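Local coordinates for protein NAD-dependent aldehyde dehydrogenase (Sinorhizobium meliloti, PDB 3U4J) that probably oxidises aldehydes to acids with NAD or NADP as the electron acceptor, at residues G53-A58 against V223-G228; Q24-G29 against L207-R212; I124-D129 against P174-S179. All blocks are in the same frame, centred on the assembly; numbering follows the deposited sequence.

Interaction 1: residues G53-A58 against V223-G228; sequences GTWPEA and VVTGYG
Trp55 and Pro56, at the end of strand 51-56, meet Thr225 in the loop that follows strand 221-223 of the Rossmann-type nucleotide-binding domain known from aldehyde dehydrogenases. Trp55 comes first: its CB sits 3.6 Å from Thr225 OG1, and the indole and the threonine side chain cross at about a right angle. The indole NE1, next to the CD1 that lies near Thr225, donates to the carbonyl of Glu198, outside the two segments.

At Pro56 the carbonyl takes the Thr225 hydroxyl proton, OG1 to O 2.7 Å, and the ring carbon CD lies 3.3 Å from the same OG1. Thr225 chi1 of 58° sets OG1 between its backbone N and carbonyl carbon, which turns the hydroxyl to the strand and leaves CG2 beside the backbone N.

Glu57 runs out extended past Tyr227. Its OE2 reaches the edge of the Tyr227 ring in plane, with carboxylate and ring 84° apart, while OE1 bonds to Ser38.

Ala58 N then donates to Thr225 O. Gly226 is close by; at its backbone angles a side chain would press on Ala58 N and on the preceding carbonyl, which calls for glycine. Last, a water joins the segments, donating to Ala58 O at 2.6 Å and accepting from Tyr227 N at 3.0 Å.

Interaction 2: residues Q24-G29 against L207-R212; sequences QMLVDG and LAELAR
Leu26 on strand 25-27 faces Ala208 on helix 202-214, with the strand and helix segments running at 39° to each other and their axes 9.3 Å apart at closest. The leucine is the centre of the contact. Its CD2 packs against the helix, 4.2 Å from Ala208 CB and 3.7 Å from Glu209 CG, and it also lies over the middle of one face of the Arg212 guanidinium, 3.5 Å from CZ. The aliphatic branch thus meets the flat cationic group through its face and leaves the edge for polar partners.

That edge is used by Gly29. Arg212 NH1 donates to Gly29 O over 3.0 Å in a fairly straight bond, N-H...O 161°. The oxygen lies nearly in the guanidinium plane, whereas the nitrogen sits well above the plane of the carbonyl, so the bond is well directed at the donor but not at a lone pair. The arginine chain gets there by starting extended and then bending at chi3 (58°), which swings the head back over Leu26. A further bond, NH2 to Ser31 OG, ties the same group to the neighbouring strand 30-32 and helps fix its rotation.

At the other end of the strand, Glu209 extends away from the helix toward Gln24. Two waters bridge the two residues: one accepts from Gln24 N and donates to Glu209 OE2, and the other lies within hydrogen-bonding distance of Gln24 O and Glu209 OE2. OE1 of this carboxylate is in a salt bridge with Arg206.

The result is a β-hairpin, strands 25-27 and 30-32, packed on helix 202-214, the crossover helix of a beta-alpha-beta unit (strands 191-195 and 221-223) in the Rossmann-type domain.

Interaction 3: residues I124-D129 against P174-S179; sequences IGFCAD and PFIIAS
Cys127 on helix 117-138 has its CB directed toward helix 174-187, wedged among Phe175, Ile176 and Ser179. From its CB outward, the first neighbours are Ser179 OG at 3.4 Å and Phe175 CD2 at 3.5 Å. Chi1 of -72° then carries the sulfur beside the backbone N, into the niche between Phe175 and Ile176: SG comes within 3.3 Å of Phe175 CD2 and 3.5 Å of Ile176 CA. Cys127 SG thus makes an oblique sulfur-aromatic contact with the Phe175 ring.

Ile124 CD1 touches Phe175 CD2 as well, 3.7 Å away, and Phe126 CD2 meets Ile176 CD1, each pair crossing at about a right angle. An alanine in place of Phe175 is likely to open a gap beside Cys127 SG and Ile124 CD1, depriving both of their aromatic neighbour. Ser179 OG donates back to Phe175 O at 3.0 Å, and this oxygen also accepts Ser179 N from the opposite face. Asp129, at the margin, makes salt bridges to Arg89 and Arg139 of a second subunit.

Helix 174-187 is the crossover between parallel strands 153-168 and 191-195 of the Rossmann-type domain, and helix 117-138 runs beside it, the two segments only 5° from parallel.

How the interactions relate
Interactions 1 and 2 are neighbours, their centres 13 Å apart, and they touch through Val223, whose N probably bonds to Leu26 O and whose CG2 packs on Ala208 CB. Strand 25-27 thereby lies against the end of strand 221-223. Helix 202-214 continues the path inward: Leu207 packs on Phe175 and Ala178 of interaction 3, 16 Å from interaction 2 between centres. Interactions 1 and 3 do not touch, their nearest atoms being about 8 Å apart. Along the chain the segments of interactions 1 and 2 alternate, whereas both segments of interaction 3 fall between them. N-terminal strands thus join the Rossmann-type domain, whose helix 174-187 packs on helix 117-138, and Asp129 of the latter contacts a second subunit.

Interaction 1: residues G53-A58 against V223-G228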
# COMPACT_ATOMS: atom_id res chain seq x y z
N GLY A 53 17.49 42.57 -2.99
CA GLY A 53 16.91 42.13 -1.75
C GLY A 53 17.82 42.34 -0.56
O GLY A 53 19.05 42.36 -0.70
N THR A 54 17.23 42.51 0.61
CA THR A 54 17.98 42.44 1.87
C THR A 54 17.16 41.79 2.96
O THR A 54 15.94 41.97 3.04
CB THR A 54 18.66 43.81 2.34
OG1 THR A 54 18.29 44.18 3.68
CG2 THR A 54 18.54 44.94 1.35
N TRP A 55 17.84 40.98 3.76
CA TRP A 55 17.20 40.22 4.81
C TRP A 55 18.15 40.14 6.00
O TRP A 55 19.35 40.40 5.84
CB TRP A 55 16.83 38.79 4.33
CG TRP A 55 17.78 38.26 3.32
CD1 TRP A 55 19.01 37.72 3.55
CD2 TRP A 55 17.60 38.25 1.91
NE1 TRP A 55 19.61 37.38 2.38
CE2 TRP A 55 18.76 37.68 1.35
CE3 TRP A 55 16.57 38.68 1.06
CZ2 TRP A 55 18.93 37.52 -0.02
CZ3 TRP A 55 16.72 38.49 -0.32
CH2 TRP A 55 17.89 37.92 -0.84
N PRO A 56 17.63 39.72 7.17
CA PRO A 56 18.48 39.73 8.34
C PRO A 56 19.64 38.76 8.24
O PRO A 56 19.58 37.74 7.50
CB PRO A 56 17.53 39.29 9.47
CG PRO A 56 16.19 39.74 9.01
CD PRO A 56 16.23 39.44 7.52
N GLU A 57 20.70 39.09 8.98
CA GLU A 57 21.79 38.18 9.18
C GLU A 57 21.56 37.59 10.55
O GLU A 57 21.86 38.24 11.55
CB GLU A 57 23.13 38.93 9.13
CG GLU A 57 24.33 38.05 9.47
CD GLU A 57 25.67 38.81 9.56
OE1 GLU A 57 25.72 40.05 9.33
OE2 GLU A 57 26.67 38.14 9.89
N ALA A 58 21.00 36.37 10.61
CA ALA A 58 20.63 35.81 11.91
C ALA A 58 21.86 35.42 12.73
O ALA A 58 22.85 34.94 12.19
CB ALA A 58 19.69 34.59 11.76
N VAL A 223 10.78 31.11 9.26
CA VAL A 223 11.89 31.25 8.33
C VAL A 223 12.97 32.13 8.96
O VAL A 223 12.65 33.20 9.48
CB VAL A 223 11.46 31.88 6.99
CG1 VAL A 223 12.63 31.96 5.99
CG2 VAL A 223 10.42 31.02 6.35
N VAL A 224 14.22 31.69 8.84
CA VAL A 224 15.38 32.46 9.31
C VAL A 224 16.34 32.62 8.13
O VAL A 224 16.37 31.79 7.22
CB VAL A 224 16.06 31.78 10.53
CG1 VAL A 224 15.14 31.81 11.74
CG2 VAL A 224 16.49 30.34 10.22
N THR A 225 17.09 33.72 8.15
CA THR A 225 18.00 34.04 7.06
C THR A 225 19.38 34.37 7.63
O THR A 225 19.52 34.77 8.81
CB THR A 225 17.47 35.21 6.20
OG1 THR A 225 17.28 36.38 7.03
CG2 THR A 225 16.11 34.84 5.54
N GLY A 226 20.40 34.21 6.81
CA GLY A 226 21.75 34.42 7.29
C GLY A 226 22.75 33.64 6.47
O GLY A 226 22.42 33.06 5.41
N TYR A 227 23.99 33.62 6.96
CA TYR A 227 25.01 32.84 6.26
C TYR A 227 24.82 31.35 6.53
O TYR A 227 23.89 30.97 7.27
CB TYR A 227 26.41 33.35 6.62
CG TYR A 227 26.64 34.74 6.12
CD1 TYR A 227 26.80 34.99 4.76
CD2 TYR A 227 26.69 35.83 6.99
CE1 TYR A 227 27.00 36.29 4.28
CE2 TYR A 227 26.89 37.13 6.52
CZ TYR A 227 27.05 37.35 5.17
OH TYR A 227 27.27 38.63 4.68
N GLY A 228 25.67 30.51 5.93
CA GLY A 228 25.57 29.06 6.14
C GLY A 228 25.60 28.71 7.62
O GLY A 228 24.79 27.92 8.12
O HOH W 1 24.00 34.54 9.86

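Interaction 2: residues Q24-G29 against L207-R212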
# COMPACT_ATOMS: atom_id res chain seq x y z
N GLN A 24 11.86 40.52 6.23
CA GLN A 24 12.09 40.14 7.61
C GLN A 24 11.95 38.63 7.81
O GLN A 24 11.22 37.94 7.06
CB GLN A 24 11.11 40.88 8.52
CG GLN A 24 11.41 42.39 8.69
CD GLN A 24 10.43 43.03 9.64
OE1 GLN A 24 9.22 43.10 9.36
NE2 GLN A 24 10.92 43.45 10.80
N MSE A 25 12.63 38.11 8.84
CA MSE A 25 12.44 36.73 9.26
C MSE A 25 11.02 36.56 9.75
O MSE A 25 10.32 37.54 10.01
CB MSE A 25 13.45 36.34 10.34
CG MSE A 25 14.88 36.36 9.81
SE MSE A 25 16.10 35.64 11.17
CE MSE A 25 16.36 37.19 12.30
N LEU A 26 10.56 35.32 9.86
CA LEU A 26 9.23 35.11 10.37
C LEU A 26 9.28 34.02 11.40
O LEU A 26 9.55 32.88 11.09
CB LEU A 26 8.25 34.85 9.21
CG LEU A 26 6.76 34.45 9.32
CD1 LEU A 26 6.13 34.47 10.67
CD2 LEU A 26 5.93 35.18 8.25
N VAL A 27 9.02 34.39 12.66
CA VAL A 27 9.15 33.49 13.79
C VAL A 27 7.93 33.62 14.69
O VAL A 27 7.58 34.72 15.13
CB VAL A 27 10.45 33.83 14.57
CG1 VAL A 27 10.57 32.98 15.82
CG2 VAL A 27 11.68 33.62 13.67
N ASP A 28 7.28 32.49 14.97
CA ASP A 28 6.11 32.42 15.85
C ASP A 28 5.04 33.37 15.35
O ASP A 28 4.38 34.07 16.14
CB ASP A 28 6.48 32.75 17.32
CG ASP A 28 5.48 32.22 18.31
OD1 ASP A 28 4.73 31.28 17.95
OD2 ASP A 28 5.45 32.71 19.48
N GLY A 29 4.92 33.45 14.03
CA GLY A 29 3.88 34.25 13.40
C GLY A 29 4.18 35.71 13.24
O GLY A 29 3.34 36.43 12.70
N LEU A 207 6.98 32.84 1.04
CA LEU A 207 6.20 31.59 1.19
C LEU A 207 5.71 31.45 2.64
O LEU A 207 4.55 31.06 2.85
CB LEU A 207 7.04 30.36 0.79
CG LEU A 207 6.43 28.97 0.79
CD1 LEU A 207 5.15 28.91 -0.08
CD2 LEU A 207 7.46 27.95 0.27
N ALA A 208 6.57 31.77 3.61
CA ALA A 208 6.17 31.72 5.03
C ALA A 208 5.07 32.76 5.31
O ALA A 208 4.19 32.52 6.13
CB ALA A 208 7.36 31.96 5.95
N GLU A 209 5.16 33.90 4.63
CA GLU A 209 4.15 34.95 4.78
C GLU A 209 2.82 34.51 4.18
O GLU A 209 1.76 34.80 4.73
CB GLU A 209 4.66 36.28 4.20
CG GLU A 209 5.88 36.83 4.98
CD GLU A 209 6.48 38.10 4.37
OE1 GLU A 209 6.19 38.43 3.20
OE2 GLU A 209 7.28 38.77 5.05
N LEU A 210 2.88 33.80 3.06
CA LEU A 210 1.64 33.21 2.49
C LEU A 210 1.01 32.17 3.42
O LEU A 210 -0.22 32.14 3.58
CB LEU A 210 1.88 32.61 1.10
CG LEU A 210 2.41 33.60 0.05
CD1 LEU A 210 2.51 32.93 -1.31
CD2 LEU A 210 1.54 34.83 -0.02
N ALA A 211 1.83 31.32 4.04
CA ALA A 211 1.31 30.38 5.05
C ALA A 211 0.61 31.13 6.19
O ALA A 211 -0.48 30.72 6.67
CB ALA A 211 2.44 29.44 5.60
N ARG A 212 1.22 32.22 6.64
CA ARG A 212 0.58 33.04 7.70
C ARG A 212 -0.74 33.62 7.16
O ARG A 212 -1.77 33.58 7.84
CB ARG A 212 1.51 34.18 8.13
CG ARG A 212 0.95 35.05 9.25
CD ARG A 212 1.99 36.05 9.77
NE ARG A 212 2.51 36.96 8.74
CZ ARG A 212 3.59 37.73 8.93
NH1 ARG A 212 4.23 37.69 10.11
NH2 ARG A 212 4.03 38.52 7.96
O HOH W 2 9.33 40.49 4.93
O HOH W 3 8.33 38.00 7.41

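Interaction 3: residues I124-D129 against P174-S179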
# COMPACT_ATOMS: atom_id res chain seq x y z
N ILE A 124 7.08 28.74 -10.36
CA ILE A 124 6.11 29.16 -9.35
C ILE A 124 4.82 28.37 -9.54
O ILE A 124 4.24 27.88 -8.58
CB ILE A 124 5.78 30.69 -9.43
CG1 ILE A 124 7.07 31.52 -9.35
CG2 ILE A 124 4.78 31.12 -8.33
CD1 ILE A 124 8.00 31.23 -8.11
N GLY A 125 4.36 28.24 -10.80
CA GLY A 125 3.19 27.40 -11.12
C GLY A 125 3.36 25.96 -10.69
O GLY A 125 2.44 25.34 -10.13
N PHE A 126 4.53 25.40 -10.96
CA PHE A 126 4.85 24.06 -10.48
C PHE A 126 4.82 23.95 -8.94
O PHE A 126 4.32 22.98 -8.38
CB PHE A 126 6.21 23.63 -11.02
CG PHE A 126 6.49 22.17 -10.83
CD1 PHE A 126 5.92 21.22 -11.68
CD2 PHE A 126 7.33 21.74 -9.81
CE1 PHE A 126 6.20 19.85 -11.50
CE2 PHE A 126 7.60 20.39 -9.62
CZ PHE A 126 7.03 19.44 -10.46
N CYS A 127 5.33 24.97 -8.26
CA CYS A 127 5.29 24.97 -6.79
C CYS A 127 3.87 25.00 -6.28
O CYS A 127 3.57 24.35 -5.27
CB CYS A 127 6.04 26.17 -6.24
SG CYS A 127 7.81 25.97 -6.45
N ALA A 128 2.99 25.76 -6.94
CA ALA A 128 1.59 25.73 -6.53
C ALA A 128 1.06 24.29 -6.67
O ALA A 128 0.29 23.83 -5.82
CB ALA A 128 0.74 26.71 -7.34
N ASP A 129 1.49 23.58 -7.71
CA ASP A 129 1.06 22.18 -7.93
C ASP A 129 1.64 21.24 -6.88
O ASP A 129 0.97 20.29 -6.44
CB ASP A 129 1.41 21.69 -9.35
CG ASP A 129 0.70 20.38 -9.71
OD1 ASP A 129 -0.54 20.30 -9.61
OD2 ASP A 129 1.39 19.44 -10.11
N PRO A 174 15.30 27.94 -5.13
CA PRO A 174 14.87 28.17 -3.75
C PRO A 174 13.40 27.87 -3.54
O PRO A 174 13.06 27.19 -2.57
CB PRO A 174 15.14 29.65 -3.52
CG PRO A 174 16.17 30.02 -4.55
CD PRO A 174 15.78 29.18 -5.76
N PHE A 175 12.54 28.33 -4.45
CA PHE A 175 11.11 28.18 -4.20
C PHE A 175 10.72 26.72 -4.37
O PHE A 175 9.89 26.17 -3.61
CB PHE A 175 10.28 29.11 -5.10
CG PHE A 175 8.91 29.44 -4.53
CD1 PHE A 175 8.78 30.19 -3.35
CD2 PHE A 175 7.74 29.04 -5.18
CE1 PHE A 175 7.53 30.54 -2.85
CE2 PHE A 175 6.45 29.37 -4.66
CZ PHE A 175 6.36 30.12 -3.52
N ILE A 176 11.30 26.09 -5.40
CA ILE A 176 11.00 24.69 -5.68
C ILE A 176 11.35 23.80 -4.52
O ILE A 176 10.54 22.97 -4.09
CB ILE A 176 11.72 24.20 -6.97
CG1 ILE A 176 11.01 24.79 -8.21
CG2 ILE A 176 11.78 22.68 -7.01
CD1 ILE A 176 9.90 23.91 -8.78
N ILE A 177 12.57 23.95 -4.00
CA ILE A 177 13.03 23.05 -2.95
C ILE A 177 12.23 23.27 -1.67
O ILE A 177 11.89 22.30 -0.99
CB ILE A 177 14.58 23.09 -2.80
CG1 ILE A 177 15.18 22.48 -4.10
CG2 ILE A 177 15.05 22.20 -1.64
CD1 ILE A 177 16.57 22.89 -4.43
N ALA A 178 11.90 24.52 -1.36
CA ALA A 178 11.02 24.77 -0.20
C ALA A 178 9.68 24.01 -0.40
O ALA A 178 9.18 23.34 0.54
CB ALA A 178 10.77 26.24 -0.05
N SER A 179 9.15 24.11 -1.62
CA SER A 179 7.88 23.52 -1.97
C SER A 179 7.91 21.98 -2.11
O SER A 179 6.87 21.34 -2.03
CB SER A 179 7.33 24.16 -3.25
OG SER A 179 7.01 25.52 -3.03